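Local atomic coordinates of extracellular ligand-binding receptor (Sphaerobacter thermophilus, PDB entry 4ZPJ), a protein that probably binds a small-molecule substrate outside the cell and delivers it to an ABC transporter. Residues A[305-310]-A[395-400]; A[287-292]-A[334-339]; A[54-59]-A[95-100]; A[142-147]-A[165-170]. One frame throughout, in Å; residues are numbered along the deposited sequence.

Contact 1 of 4, residues A[305-310]-A[395-400]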
loop_
_atom_site.group_PDB
_atom_site.type_symbol
_atom_site.label_atom_id
_atom_site.label_comp_id
_atom_site.label_asym_id
_atom_site.label_seq_id
_atom_site.Cartn_x
_atom_site.Cartn_y
_atom_site.Cartn_z
ATOM N N SER A 305 -13.790 0.537 -5.827
ATOM C CA SER A 305 -12.526 1.122 -5.432
ATOM C C SER A 305 -11.337 0.527 -6.210
ATOM O O SER A 305 -11.356 -0.625 -6.630
ATOM C CB SER A 305 -12.273 0.916 -3.924
ATOM O OG SER A 305 -12.049 -0.431 -3.633
ATOM N N GLY A 306 -10.280 1.319 -6.338
ATOM C CA GLY A 306 -8.994 0.814 -6.758
ATOM C C GLY A 306 -8.261 0.239 -5.586
ATOM O O GLY A 306 -8.330 0.766 -4.471
ATOM N N THR A 307 -7.566 -0.855 -5.810
ATOM C CA THR A 307 -6.730 -1.438 -4.773
ATOM C C THR A 307 -5.521 -2.201 -5.306
ATOM O O THR A 307 -5.442 -2.578 -6.490
ATOM C CB THR A 307 -7.528 -2.378 -3.840
ATOM O OG1 THR A 307 -6.771 -2.654 -2.617
ATOM C CG2 THR A 307 -7.901 -3.668 -4.544
ATOM N N LEU A 308 -4.593 -2.428 -4.403
ATOM C CA LEU A 308 -3.357 -3.133 -4.686
ATOM C C LEU A 308 -3.623 -4.655 -4.750
ATOM O O LEU A 308 -2.969 -5.383 -5.474
ATOM C CB LEU A 308 -2.360 -2.784 -3.591
ATOM C CG LEU A 308 -0.888 -2.515 -3.847
ATOM C CD1 LEU A 308 -0.568 -1.419 -4.838
ATOM C CD2 LEU A 308 -0.284 -2.193 -2.480
ATOM N N TYR A 309 -4.580 -5.139 -3.968
ATOM C CA TYR A 309 -4.736 -6.583 -3.783
ATOM C C TYR A 309 -6.033 -6.882 -3.088
ATOM O O TYR A 309 -6.439 -6.136 -2.207
ATOM C CB TYR A 309 -3.588 -7.229 -2.951
ATOM C CG TYR A 309 -3.748 -8.758 -2.887
ATOM C CD1 TYR A 309 -3.670 -9.533 -4.021
ATOM C CD2 TYR A 309 -4.053 -9.387 -1.721
ATOM C CE1 TYR A 309 -3.902 -10.905 -3.986
ATOM C CE2 TYR A 309 -4.281 -10.747 -1.669
ATOM C CZ TYR A 309 -4.221 -11.500 -2.792
ATOM O OH TYR A 309 -4.443 -12.889 -2.710
ATOM N N THR A 310 -6.654 -7.995 -3.479
ATOM C CA THR A 310 -7.736 -8.608 -2.728
ATOM C C THR A 310 -7.510 -10.103 -2.819
ATOM O O THR A 310 -7.140 -10.588 -3.877
ATOM C CB THR A 310 -9.111 -8.296 -3.366
ATOM O OG1 THR A 310 -10.121 -9.102 -2.793
ATOM C CG2 THR A 310 -9.101 -8.515 -4.950
ATOM N N LEU A 395 -5.982 -3.399 -9.147
ATOM C CA LEU A 395 -7.250 -4.099 -9.227
ATOM C C LEU A 395 -8.339 -3.137 -8.932
ATOM O O LEU A 395 -8.290 -2.451 -7.925
ATOM C CB LEU A 395 -7.329 -5.275 -8.247
ATOM C CG LEU A 395 -6.128 -6.235 -8.450
ATOM C CD1 LEU A 395 -5.942 -7.231 -7.322
ATOM C CD2 LEU A 395 -6.064 -6.960 -9.762
ATOM N N LEU A 396 -9.295 -3.024 -9.843
ATOM C CA LEU A 396 -10.525 -2.323 -9.548
ATOM C C LEU A 396 -11.550 -3.301 -8.997
ATOM O O LEU A 396 -11.930 -4.238 -9.682
ATOM C CB LEU A 396 -11.136 -1.716 -10.786
ATOM C CG LEU A 396 -10.803 -0.301 -11.182
ATOM C CD1 LEU A 396 -11.873 0.044 -12.177
ATOM C CD2 LEU A 396 -10.822 0.735 -10.068
ATOM N N CYS A 397 -12.065 -3.002 -7.819
ATOM C CA CYS A 397 -12.902 -3.909 -7.114
ATOM C C CYS A 397 -14.239 -3.317 -6.669
ATOM O O CYS A 397 -14.446 -2.095 -6.642
ATOM C CB CYS A 397 -12.171 -4.363 -5.894
ATOM S SG CYS A 397 -10.753 -5.387 -6.271
ATOM N N ARG A 398 -15.137 -4.213 -6.320
ATOM C CA ARG A 398 -16.393 -3.844 -5.739
ATOM C C ARG A 398 -16.629 -4.741 -4.556
ATOM O O ARG A 398 -16.352 -5.977 -4.637
ATOM C CB ARG A 398 -17.512 -4.051 -6.737
ATOM C CG ARG A 398 -18.823 -3.514 -6.200
ATOM C CD ARG A 398 -19.884 -3.507 -7.300
ATOM N NE ARG A 398 -20.062 -4.833 -7.879
ATOM C CZ ARG A 398 -20.810 -5.090 -8.951
ATOM N NH1 ARG A 398 -21.448 -4.096 -9.540
ATOM N NH2 ARG A 398 -20.921 -6.349 -9.422
ATOM N N VAL A 399 -17.140 -4.137 -3.470
ATOM C CA VAL A 399 -17.530 -4.888 -2.293
ATOM C C VAL A 399 -18.807 -5.616 -2.533
ATOM O O VAL A 399 -19.826 -5.007 -2.867
ATOM C CB VAL A 399 -17.773 -3.979 -1.091
ATOM C CG1 VAL A 399 -18.212 -4.813 0.098
ATOM C CG2 VAL A 399 -16.499 -3.190 -0.780
ATOM N N GLU A 400 -18.777 -6.909 -2.291
ATOM C CA GLU A 400 -19.948 -7.768 -2.439
ATOM C C GLU A 400 -20.080 -8.605 -1.197
ATOM O O GLU A 400 -19.186 -8.631 -0.340
ATOM C CB GLU A 400 -19.850 -8.643 -3.666
ATOM C CG GLU A 400 -19.636 -7.812 -4.914
ATOM C CD GLU A 400 -19.719 -8.654 -6.167
ATOM O OE1 GLU A 400 -20.045 -9.868 -6.047
ATOM O OE2 GLU A 400 -19.449 -8.097 -7.251
#
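Ser305 and Thr307 face Cys397 and Leu395 as hydrogen-bonded pairs of an antiparallel ladder. The dense part is the backbone. Two N-H...O bonds join each pair, among them Cys397 N to Ser305 O, nearly straight at 174°, and Thr307 N to Leu395 O at 2.7 Å. Between them Gly306 meets Leu396 as a non-hydrogen-bonded pair, CA to CA 4.5 Å; having no side chain, the glycine lets Leu396 fold CD2 down to 3.8 Å from Gly306 CA. On the other face Thr307 CG2 from the strand and Thr310 CG2 from the loop beyond it each reach Cys397 SG at 3.8 Å. The short cysteine sets its sulfur against both methyls because SG stands opposite its own carbonyl carbon (chi1 -68°). Leu395 extends CD1 to 3.8 Å from Tyr309 CA.

The ladder belongs to the antiparallel sheet of this periplasmic-binding-protein fold, where strand 390-401 also pairs with strand 407-418. Thr310 OG1 turns from the methyls to Asn409 O.

Farther along, the contact loosens. Partly exposed and without a partner in 305-310, Arg398 and Glu400 form a salt bridge with each other: Arg398 NH2 approaches Glu400 OE2 at 3.2 Å, in the guanidinium plane but from above that of the carboxylate.

Contact 2 of 4, residues A[287-292]-A[334-339]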
loop_
_atom_site.group_PDB
_atom_site.type_symbol
_atom_site.label_atom_id
_atom_site.label_comp_id
_atom_site.label_asym_id
_atom_site.label_seq_id
_atom_site.Cartn_x
_atom_site.Cartn_y
_atom_site.Cartn_z
ATOM N N ASP A 287 -9.802 2.025 2.484
ATOM C CA ASP A 287 -10.945 2.246 3.373
ATOM C C ASP A 287 -11.831 1.005 3.368
ATOM O O ASP A 287 -12.674 0.852 4.226
ATOM C CB ASP A 287 -11.781 3.481 2.937
ATOM C CG ASP A 287 -11.193 4.858 3.412
ATOM O OD1 ASP A 287 -9.965 5.114 3.258
ATOM O OD2 ASP A 287 -12.004 5.704 3.924
ATOM N N VAL A 288 -11.676 0.127 2.380
ATOM C CA VAL A 288 -12.458 -1.111 2.364
ATOM C C VAL A 288 -11.544 -2.353 2.456
ATOM O O VAL A 288 -11.886 -3.456 2.003
ATOM C CB VAL A 288 -13.396 -1.182 1.136
ATOM C CG1 VAL A 288 -14.464 -0.108 1.238
ATOM C CG2 VAL A 288 -12.631 -1.069 -0.171
ATOM N N ASP A 289 -10.371 -2.173 3.044
ATOM C CA ASP A 289 -9.426 -3.260 3.231
ATOM C C ASP A 289 -10.065 -4.387 4.027
ATOM O O ASP A 289 -10.895 -4.158 4.923
ATOM C CB ASP A 289 -8.176 -2.780 3.983
ATOM C CG ASP A 289 -7.088 -3.909 4.118
ATOM O OD1 ASP A 289 -6.604 -4.386 3.074
ATOM O OD2 ASP A 289 -6.743 -4.328 5.247
ATOM N N GLN A 290 -9.625 -5.601 3.701
ATOM C CA GLN A 290 -10.049 -6.847 4.276
ATOM C C GLN A 290 -10.111 -6.835 5.779
ATOM O O GLN A 290 -11.022 -7.365 6.343
ATOM C CB GLN A 290 -8.994 -7.929 3.932
ATOM C CG GLN A 290 -9.440 -9.325 4.326
ATOM C CD GLN A 290 -10.520 -9.803 3.391
ATOM O OE1 GLN A 290 -10.387 -9.659 2.163
ATOM N NE2 GLN A 290 -11.592 -10.347 3.941
ATOM N N SER A 291 -9.122 -6.250 6.419
ATOM C CA SER A 291 -9.111 -6.203 7.880
ATOM C C SER A 291 -10.299 -5.473 8.468
ATOM O O SER A 291 -10.660 -5.728 9.615
ATOM C CB SER A 291 -7.848 -5.544 8.387
ATOM O OG SER A 291 -7.623 -4.336 7.682
ATOM N N ILE A 292 -10.914 -4.552 7.731
ATOM C CA ILE A 292 -12.009 -3.800 8.356
ATOM C C ILE A 292 -13.317 -3.974 7.630
ATOM O O ILE A 292 -14.317 -3.397 8.026
ATOM C CB ILE A 292 -11.673 -2.320 8.489
ATOM C CG1 ILE A 292 -11.245 -1.718 7.142
ATOM C CG2 ILE A 292 -10.533 -2.150 9.473
ATOM C CD1 ILE A 292 -11.182 -0.207 7.147
ATOM N N PRO A 334 -5.375 -12.748 3.871
ATOM C CA PRO A 334 -4.445 -11.642 3.781
ATOM C C PRO A 334 -5.067 -10.412 3.173
ATOM O O PRO A 334 -5.917 -10.522 2.286
ATOM C CB PRO A 334 -3.370 -12.173 2.837
ATOM C CG PRO A 334 -4.111 -13.070 1.936
ATOM C CD PRO A 334 -5.167 -13.724 2.790
ATOM N N GLY A 335 -4.643 -9.257 3.661
ATOM C CA GLY A 335 -5.016 -8.005 3.089
ATOM C C GLY A 335 -3.858 -7.260 2.482
ATOM O O GLY A 335 -2.872 -7.857 2.042
ATOM N N LEU A 336 -3.979 -5.932 2.500
ATOM C CA LEU A 336 -3.116 -5.060 1.738
ATOM C C LEU A 336 -1.686 -5.048 2.235
ATOM O O LEU A 336 -0.726 -5.126 1.444
ATOM C CB LEU A 336 -3.665 -3.629 1.868
ATOM C CG LEU A 336 -4.182 -3.080 0.558
ATOM C CD1 LEU A 336 -5.341 -2.119 0.755
ATOM C CD2 LEU A 336 -2.974 -2.403 -0.081
ATOM N N VAL A 337 -1.567 -4.843 3.544
ATOM C CA VAL A 337 -0.295 -4.836 4.200
ATOM C C VAL A 337 0.415 -6.206 4.185
ATOM O O VAL A 337 1.629 -6.258 4.165
ATOM C CB VAL A 337 -0.397 -4.275 5.645
ATOM C CG1 VAL A 337 -0.835 -2.815 5.584
ATOM C CG2 VAL A 337 -1.385 -5.098 6.498
ATOM N N ASP A 338 -0.333 -7.287 4.256
ATOM C CA ASP A 338 0.222 -8.626 4.112
ATOM C C ASP A 338 0.719 -8.768 2.706
ATOM O O ASP A 338 1.765 -9.324 2.496
ATOM C CB ASP A 338 -0.811 -9.730 4.377
ATOM C CG ASP A 338 -1.590 -9.540 5.708
ATOM O OD1 ASP A 338 -1.011 -9.714 6.789
ATOM O OD2 ASP A 338 -2.811 -9.286 5.639
ATOM N N TYR A 339 -0.049 -8.278 1.724
ATOM C CA TYR A 339 0.337 -8.395 0.338
ATOM C C TYR A 339 1.658 -7.674 0.073
ATOM O O TYR A 339 2.605 -8.206 -0.600
ATOM C CB TYR A 339 -0.778 -7.837 -0.584
ATOM C CG TYR A 339 -0.280 -7.653 -2.008
ATOM C CD1 TYR A 339 -0.113 -8.724 -2.848
ATOM C CD2 TYR A 339 0.127 -6.400 -2.459
ATOM C CE1 TYR A 339 0.366 -8.545 -4.158
ATOM C CE2 TYR A 339 0.666 -6.218 -3.732
ATOM C CZ TYR A 339 0.760 -7.265 -4.589
ATOM O OH TYR A 339 1.263 -7.029 -5.867
HETATM O O HOH W 1 -7.868 -9.247 0.628
#
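Asp289 and Gln290 reach the N-terminal end of helix 336-354, whose N-cap is Gly335, so the loop after strand 281-283 supplies an acceptor that the cap residue itself lacks. Pro334 comes first: its carbonyl O is joined to Gln290 OE1 through a water that donates to both, 2.9 Å from Pro334 O. The bend at chi2 of Gln290 (73°) turns the amide to that water. At Gly335, Gln290 CB packs against CA at 4.1 Å, and a CB on the glycine would probably lie too close to Asp289 OD1. Leu336 then gives its N-H to Asp289 OD1, 3.1 Å, on the syn side and 16° out of the carboxylate plane, while its CB and CD1 lie against the same oxygen. With CG opposite the backbone N (chi1 -176°), the Asp289 carboxylate projects to the helix end, and OD2 takes both Ser291 OG at 2.6 Å and Ser291 N, the latter an Asx turn. A leucine in place of Asp289 would probably leave the Leu336 N-H and the Ser291 hydroxyl without their acceptor. Asp338, the N3 residue, turns its carboxylate back, OD2 taking Gly335 N at 2.7 Å. Tyr339 N closes the first helical turn on Gly335 O at 2.9 Å.

Contact 3 of 4, residues A[54-59]-A[95-100]. With ZN (zinc ion), chain L; ZN (zinc ion), chain H.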
loop_
_atom_site.group_PDB
_atom_site.type_symbol
_atom_site.label_atom_id
_atom_site.label_comp_id
_atom_site.label_asym_id
_atom_site.label_seq_id
_atom_site.Cartn_x
_atom_site.Cartn_y
_atom_site.Cartn_z
ATOM N N PRO A 54 26.218 -16.164 7.055
ATOM C CA PRO A 54 24.802 -15.781 7.021
ATOM C C PRO A 54 24.528 -14.488 6.266
ATOM O O PRO A 54 25.365 -13.590 6.200
ATOM C CB PRO A 54 24.405 -15.680 8.497
ATOM C CG PRO A 54 25.446 -16.503 9.219
ATOM C CD PRO A 54 26.713 -16.218 8.445
ATOM N N ILE A 55 23.342 -14.435 5.674
ATOM C CA ILE A 55 22.892 -13.277 4.957
ATOM C C ILE A 55 22.075 -12.500 5.954
ATOM O O ILE A 55 21.045 -12.965 6.377
ATOM C CB ILE A 55 22.056 -13.711 3.766
ATOM C CG1 ILE A 55 22.948 -14.400 2.730
ATOM C CG2 ILE A 55 21.370 -12.524 3.099
ATOM C CD1 ILE A 55 22.177 -14.980 1.554
ATOM N N ARG A 56 22.537 -11.327 6.343
ATOM C CA ARG A 56 21.852 -10.547 7.353
ATOM C C ARG A 56 20.969 -9.447 6.786
ATOM O O ARG A 56 21.417 -8.532 6.119
ATOM C CB ARG A 56 22.863 -9.959 8.322
ATOM C CG ARG A 56 23.446 -10.949 9.328
ATOM C CD ARG A 56 24.488 -10.273 10.235
ATOM N NE ARG A 56 25.486 -9.534 9.441
ATOM C CZ ARG A 56 26.594 -10.051 8.903
ATOM N NH1 ARG A 56 26.900 -11.330 9.108
ATOM N NH2 ARG A 56 27.404 -9.274 8.154
ATOM N N ILE A 57 19.698 -9.523 7.113
ATOM C CA ILE A 57 18.724 -8.635 6.627
ATOM C C ILE A 57 17.987 -7.907 7.743
ATOM O O ILE A 57 17.345 -8.524 8.591
ATOM C CB ILE A 57 17.688 -9.415 5.848
ATOM C CG1 ILE A 57 18.372 -10.088 4.660
ATOM C CG2 ILE A 57 16.618 -8.456 5.382
ATOM C CD1 ILE A 57 17.468 -11.069 3.958
ATOM N N GLY A 58 18.059 -6.592 7.722
ATOM C CA GLY A 58 17.408 -5.796 8.756
ATOM C C GLY A 58 15.977 -5.562 8.389
ATOM O O GLY A 58 15.658 -5.418 7.218
ATOM N N VAL A 59 15.103 -5.557 9.371
ATOM C CA VAL A 59 13.725 -5.196 9.139
ATOM C C VAL A 59 13.360 -4.139 10.142
ATOM O O VAL A 59 13.457 -4.361 11.386
ATOM C CB VAL A 59 12.815 -6.412 9.329
ATOM C CG1 VAL A 59 11.336 -6.029 9.157
ATOM C CG2 VAL A 59 13.243 -7.507 8.366
ATOM N N GLU A 95 19.328 -14.501 8.062
ATOM C CA GLU A 95 18.791 -14.147 9.352
ATOM C C GLU A 95 18.178 -12.752 9.360
ATOM O O GLU A 95 18.824 -11.755 9.053
ATOM C CB GLU A 95 19.801 -14.353 10.492
ATOM C CG GLU A 95 21.109 -13.616 10.370
ATOM C CD GLU A 95 22.072 -13.937 11.510
ATOM O OE1 GLU A 95 22.465 -12.987 12.221
ATOM O OE2 GLU A 95 22.428 -15.133 11.713
ATOM N N LEU A 96 16.914 -12.719 9.726
ATOM C CA LEU A 96 16.198 -11.487 9.917
ATOM C C LEU A 96 16.463 -10.864 11.266
ATOM O O LEU A 96 16.285 -11.500 12.266
ATOM C CB LEU A 96 14.730 -11.795 9.866
ATOM C CG LEU A 96 14.239 -12.290 8.544
ATOM C CD1 LEU A 96 12.730 -12.407 8.662
ATOM C CD2 LEU A 96 14.647 -11.365 7.428
ATOM N N ILE A 97 16.890 -9.620 11.276
ATOM C CA ILE A 97 17.053 -8.849 12.487
ATOM C C ILE A 97 15.946 -7.784 12.465
ATOM O O ILE A 97 15.934 -6.904 11.590
ATOM C CB ILE A 97 18.455 -8.210 12.612
ATOM C CG1 ILE A 97 19.538 -9.279 12.839
ATOM C CG2 ILE A 97 18.514 -7.315 13.861
ATOM C CD1 ILE A 97 20.152 -9.794 11.581
ATOM N N ILE A 98 14.997 -7.912 13.386
ATOM C CA ILE A 98 13.793 -7.115 13.383
ATOM C C ILE A 98 13.884 -6.053 14.469
ATOM O O ILE A 98 14.071 -6.380 15.653
ATOM C CB ILE A 98 12.501 -7.938 13.627
ATOM C CG1 ILE A 98 12.030 -8.726 12.400
ATOM C CG2 ILE A 98 11.323 -7.019 13.980
ATOM C CD1 ILE A 98 12.948 -9.811 11.924
ATOM N N GLU A 99 13.710 -4.789 14.071
ATOM C CA GLU A 99 13.605 -3.682 15.010
ATOM C C GLU A 99 12.303 -2.909 14.892
ATOM O O GLU A 99 11.859 -2.513 13.779
ATOM C CB GLU A 99 14.788 -2.758 14.810
ATOM C CG GLU A 99 16.106 -3.403 15.217
ATOM C CD GLU A 99 16.153 -3.731 16.673
ATOM O OE1 GLU A 99 15.351 -3.113 17.427
ATOM O OE2 GLU A 99 16.989 -4.582 17.087
ATOM N N ASP A 100 11.693 -2.695 16.049
ATOM C CA ASP A 100 10.456 -1.891 16.167
ATOM C C ASP A 100 10.805 -0.394 16.280
ATOM O O ASP A 100 11.569 0.018 17.196
ATOM C CB ASP A 100 9.706 -2.321 17.439
ATOM C CG ASP A 100 8.422 -1.530 17.695
ATOM O OD1 ASP A 100 7.962 -0.738 16.821
ATOM O OD2 ASP A 100 7.866 -1.742 18.819
HETATM ZN ZN ZN L . 22.328 -13.780 14.301
HETATM ZN ZN ZN H . 16.340 -4.574 19.300
HETATM O O HOH W 2 15.550 -6.603 18.341
HETATM O O HOH W 3 16.885 -3.120 19.629
HETATM O O HOH W 4 21.574 -15.312 13.929
#
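Glu95 and Arg56 stand side by side on one face of two parallel strands, with Arg56 CG 3.7 Å from Glu95 CG and the guanidinium and carboxylate planes almost perpendicular, 86° apart. Arg56 touches Glu95 through CG, not through its charged end: NE stays away from the carboxylate and binds Arg120 O. Glu95 instead gives OE1 to a zinc ion at 2.2 Å, while OE2 lies alongside Pro54 CB. Its CG sits between the backbone N and carbonyl carbon (chi1 57°), which carries the extended chain up alongside Arg56 and Pro54. On the other face, branched apolar residues suit the cover given by helix 68-84, which meets Leu96 and Ile98: Leu96 CD2 touches Ile57 CB at 3.9 Å, and Ile98 CG1 meets Val59 CB at the same distance.

Behind these side chains runs a ladder of five backbone bonds, Ile57 N to Glu95 O being nearly straight at 179°. Strand 55-61 sits between 92-100 and 123-126, as in the Rossmann-like lobe of a type I periplasmic binding protein. Gly58 has no side chain on the Arg56 face, where Ile97 CD1 comes against Arg56 CG.

At the far end the Val59 O bond to Glu99 N fixes the backbone of Glu99, whose carboxylate holds a second zinc through both oxygens, OE2 at 2.3 Å; Lys111 is bonded to OE1. Among the residues of these two strands each zinc has one glutamate, so the metals probably lend little to joining the strands, which rests on the backbone ladder and the apolar face.

Contact 4 of 4, residues A[142-147]-A[165-170]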
loop_
_atom_site.group_PDB
_atom_site.type_symbol
_atom_site.label_atom_id
_atom_site.label_comp_id
_atom_site.label_asym_id
_atom_site.label_seq_id
_atom_site.Cartn_x
_atom_site.Cartn_y
_atom_site.Cartn_z
ATOM N N GLN A 142 23.528 7.669 2.786
ATOM C CA GLN A 142 24.913 7.894 3.180
ATOM C C GLN A 142 25.582 6.568 3.452
ATOM O O GLN A 142 26.734 6.365 3.106
ATOM C CB GLN A 142 25.017 8.789 4.405
ATOM C CG GLN A 142 26.429 9.365 4.577
ATOM C CD GLN A 142 26.754 9.789 6.010
ATOM O OE1 GLN A 142 27.276 10.889 6.250
ATOM N NE2 GLN A 142 26.471 8.906 6.970
ATOM N N ALA A 143 24.864 5.651 4.078
ATOM C CA ALA A 143 25.438 4.331 4.346
ATOM C C ALA A 143 25.458 3.373 3.110
ATOM O O ALA A 143 25.979 2.275 3.188
ATOM C CB ALA A 143 24.717 3.687 5.523
ATOM N N GLU A 144 24.934 3.809 1.971
ATOM C CA GLU A 144 24.896 2.973 0.752
ATOM C C GLU A 144 24.248 1.616 1.065
ATOM O O GLU A 144 24.745 0.559 0.698
ATOM C CB GLU A 144 26.297 2.870 0.091
ATOM C CG GLU A 144 26.939 4.261 -0.163
ATOM C CD GLU A 144 28.266 4.251 -0.963
ATOM O OE1 GLU A 144 28.610 3.179 -1.506
ATOM O OE2 GLU A 144 28.955 5.320 -1.072
HETATM N N MSE A 145 23.091 1.690 1.717
HETATM C CA MSE A 145 22.343 0.534 2.178
HETATM C C MSE A 145 21.139 0.264 1.308
HETATM O O MSE A 145 20.175 1.069 1.289
HETATM C CB MSE A 145 21.834 0.883 3.562
HETATM C CG MSE A 145 20.948 -0.185 4.170
HETATM SE SE MSE A 145 21.843 -1.931 4.447
HETATM C CE MSE A 145 23.507 -1.254 5.260
ATOM N N PRO A 146 21.128 -0.891 0.641
ATOM C CA PRO A 146 19.966 -1.254 -0.140
ATOM C C PRO A 146 18.762 -1.411 0.740
ATOM O O PRO A 146 18.836 -2.023 1.813
ATOM C CB PRO A 146 20.376 -2.598 -0.793
ATOM C CG PRO A 146 21.875 -2.559 -0.762
ATOM C CD PRO A 146 22.159 -1.933 0.577
ATOM N N THR A 147 17.671 -0.799 0.337
ATOM C CA THR A 147 16.512 -0.628 1.217
ATOM C C THR A 147 15.251 -0.939 0.431
ATOM O O THR A 147 15.092 -0.440 -0.675
ATOM C CB THR A 147 16.464 0.813 1.721
ATOM O OG1 THR A 147 17.658 1.107 2.451
ATOM C CG2 THR A 147 15.274 0.995 2.590
ATOM N N SER A 165 17.021 7.576 -4.840
ATOM C CA SER A 165 18.402 7.101 -4.828
ATOM C C SER A 165 18.426 5.680 -5.359
ATOM O O SER A 165 17.467 4.946 -5.174
ATOM C CB SER A 165 18.907 7.152 -3.334
ATOM O OG SER A 165 19.984 6.280 -3.098
ATOM N N PRO A 166 19.533 5.257 -5.972
ATOM C CA PRO A 166 19.649 3.840 -6.412
ATOM C C PRO A 166 19.621 2.833 -5.258
ATOM O O PRO A 166 19.343 1.669 -5.480
ATOM C CB PRO A 166 20.976 3.765 -7.113
ATOM C CG PRO A 166 21.628 5.109 -7.001
ATOM C CD PRO A 166 20.704 6.073 -6.295
ATOM N N TYR A 167 19.883 3.275 -4.034
ATOM C CA TYR A 167 19.759 2.386 -2.894
ATOM C C TYR A 167 18.307 2.188 -2.414
ATOM O O TYR A 167 18.053 1.237 -1.704
ATOM C CB TYR A 167 20.677 2.852 -1.744
ATOM C CG TYR A 167 22.115 2.809 -2.149
ATOM C CD1 TYR A 167 22.802 1.613 -2.183
ATOM C CD2 TYR A 167 22.798 3.958 -2.493
ATOM C CE1 TYR A 167 24.129 1.562 -2.599
ATOM C CE2 TYR A 167 24.126 3.916 -2.898
ATOM C CZ TYR A 167 24.772 2.715 -2.964
ATOM O OH TYR A 167 26.095 2.654 -3.359
ATOM N N LEU A 168 17.352 3.028 -2.844
ATOM C CA LEU A 168 15.956 2.951 -2.377
ATOM C C LEU A 168 14.999 2.364 -3.411
ATOM O O LEU A 168 14.942 2.829 -4.529
ATOM C CB LEU A 168 15.431 4.336 -1.994
ATOM C CG LEU A 168 16.347 5.096 -1.023
ATOM C CD1 LEU A 168 15.839 6.516 -0.769
ATOM C CD2 LEU A 168 16.499 4.331 0.267
ATOM N N PHE A 169 14.290 1.334 -3.000
ATOM C CA PHE A 169 13.268 0.694 -3.783
ATOM C C PHE A 169 11.993 0.728 -2.998
ATOM O O PHE A 169 12.024 0.626 -1.763
ATOM C CB PHE A 169 13.635 -0.784 -4.044
ATOM C CG PHE A 169 14.893 -0.983 -4.839
ATOM C CD1 PHE A 169 16.147 -0.891 -4.223
ATOM C CD2 PHE A 169 14.835 -1.296 -6.152
ATOM C CE1 PHE A 169 17.322 -1.057 -4.961
ATOM C CE2 PHE A 169 16.009 -1.519 -6.912
ATOM C CZ PHE A 169 17.248 -1.397 -6.306
ATOM N N ARG A 170 10.871 0.805 -3.683
ATOM C CA ARG A 170 9.593 0.738 -3.006
ATOM C C ARG A 170 8.694 -0.271 -3.644
ATOM O O ARG A 170 8.516 -0.251 -4.863
ATOM C CB ARG A 170 8.946 2.133 -2.991
ATOM C CG ARG A 170 7.598 2.146 -2.325
ATOM C CD ARG A 170 7.379 3.438 -1.553
ATOM N NE ARG A 170 7.192 4.528 -2.452
ATOM C CZ ARG A 170 7.102 5.803 -2.113
ATOM N NH1 ARG A 170 7.173 6.208 -0.835
ATOM N NH2 ARG A 170 6.898 6.703 -3.067
#
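Thr147 and Leu168 form a parallel bridge at the border of the N-terminal lobe's sheet, where strand 168-170 is outermost. Thr147 N bonds to Tyr167 O at 2.9 Å, and Phe169 N to Thr147 O at 3.0 Å, so both the N-H and the C=O of Thr147 are bonded to segment 165-170. On one face Thr147 CB and Leu168 CD2 lie alongside at 3.8 Å; Thr147 OG1 turns back to Met145 O, a selenomethionine carbonyl, which it meets from above the carbonyl plane.

Before the strand, helix 130-142 ends in a Schellman motif, with Glu144 at positive phi. Its CA lies over the centre of the Tyr167 ring, 3.6 Å from the centroid and 7° off the ring normal, a CH-pi contact, and CB reaches CZ at 3.4 Å. Tyr167 CG stands opposite its own carbonyl carbon (chi1 -62°), which lays the ring against Glu144 just past the helix end; helix 362-371 also meets it, through Leu366. Replacing Tyr167 by a serine would probably uncover Glu144 CA and open a gap between the helix end and Leu366.

An ST turn and a type I turn set the tyrosine in place: Tyr167 N binds Ser165 OG, and Leu168 N binds Ser165 O. At the other end, the Phe169 ring presents its edge to Thr147 O, with CD1 3.7 Å from that oxygen.

In the fold
From the N terminus, contact 3 closes first, bringing strand 92-100 beside strand 55-61 after a loop containing helix 68-84. Contact 4 comes next and closes a short loop, adding strand 168-170 as an outermost strand of the same sheet; the two centres are about 16 Å apart. Contacts 2 and 1 come after both and cross: 287-292 opens, 305-310 follows, 334-339 closes contact 2, and 395-400 closes contact 1. These two touch, Leu308 CB lying 3.6 Å from Leu336 CD2 and Tyr309 CB 3.5 Å from Tyr339 CG, tying the end of strand 304-307 to helix 336-354. Contacts 1 and 3 lie on opposite sides of the chain's centre, their centres about 33 Å apart.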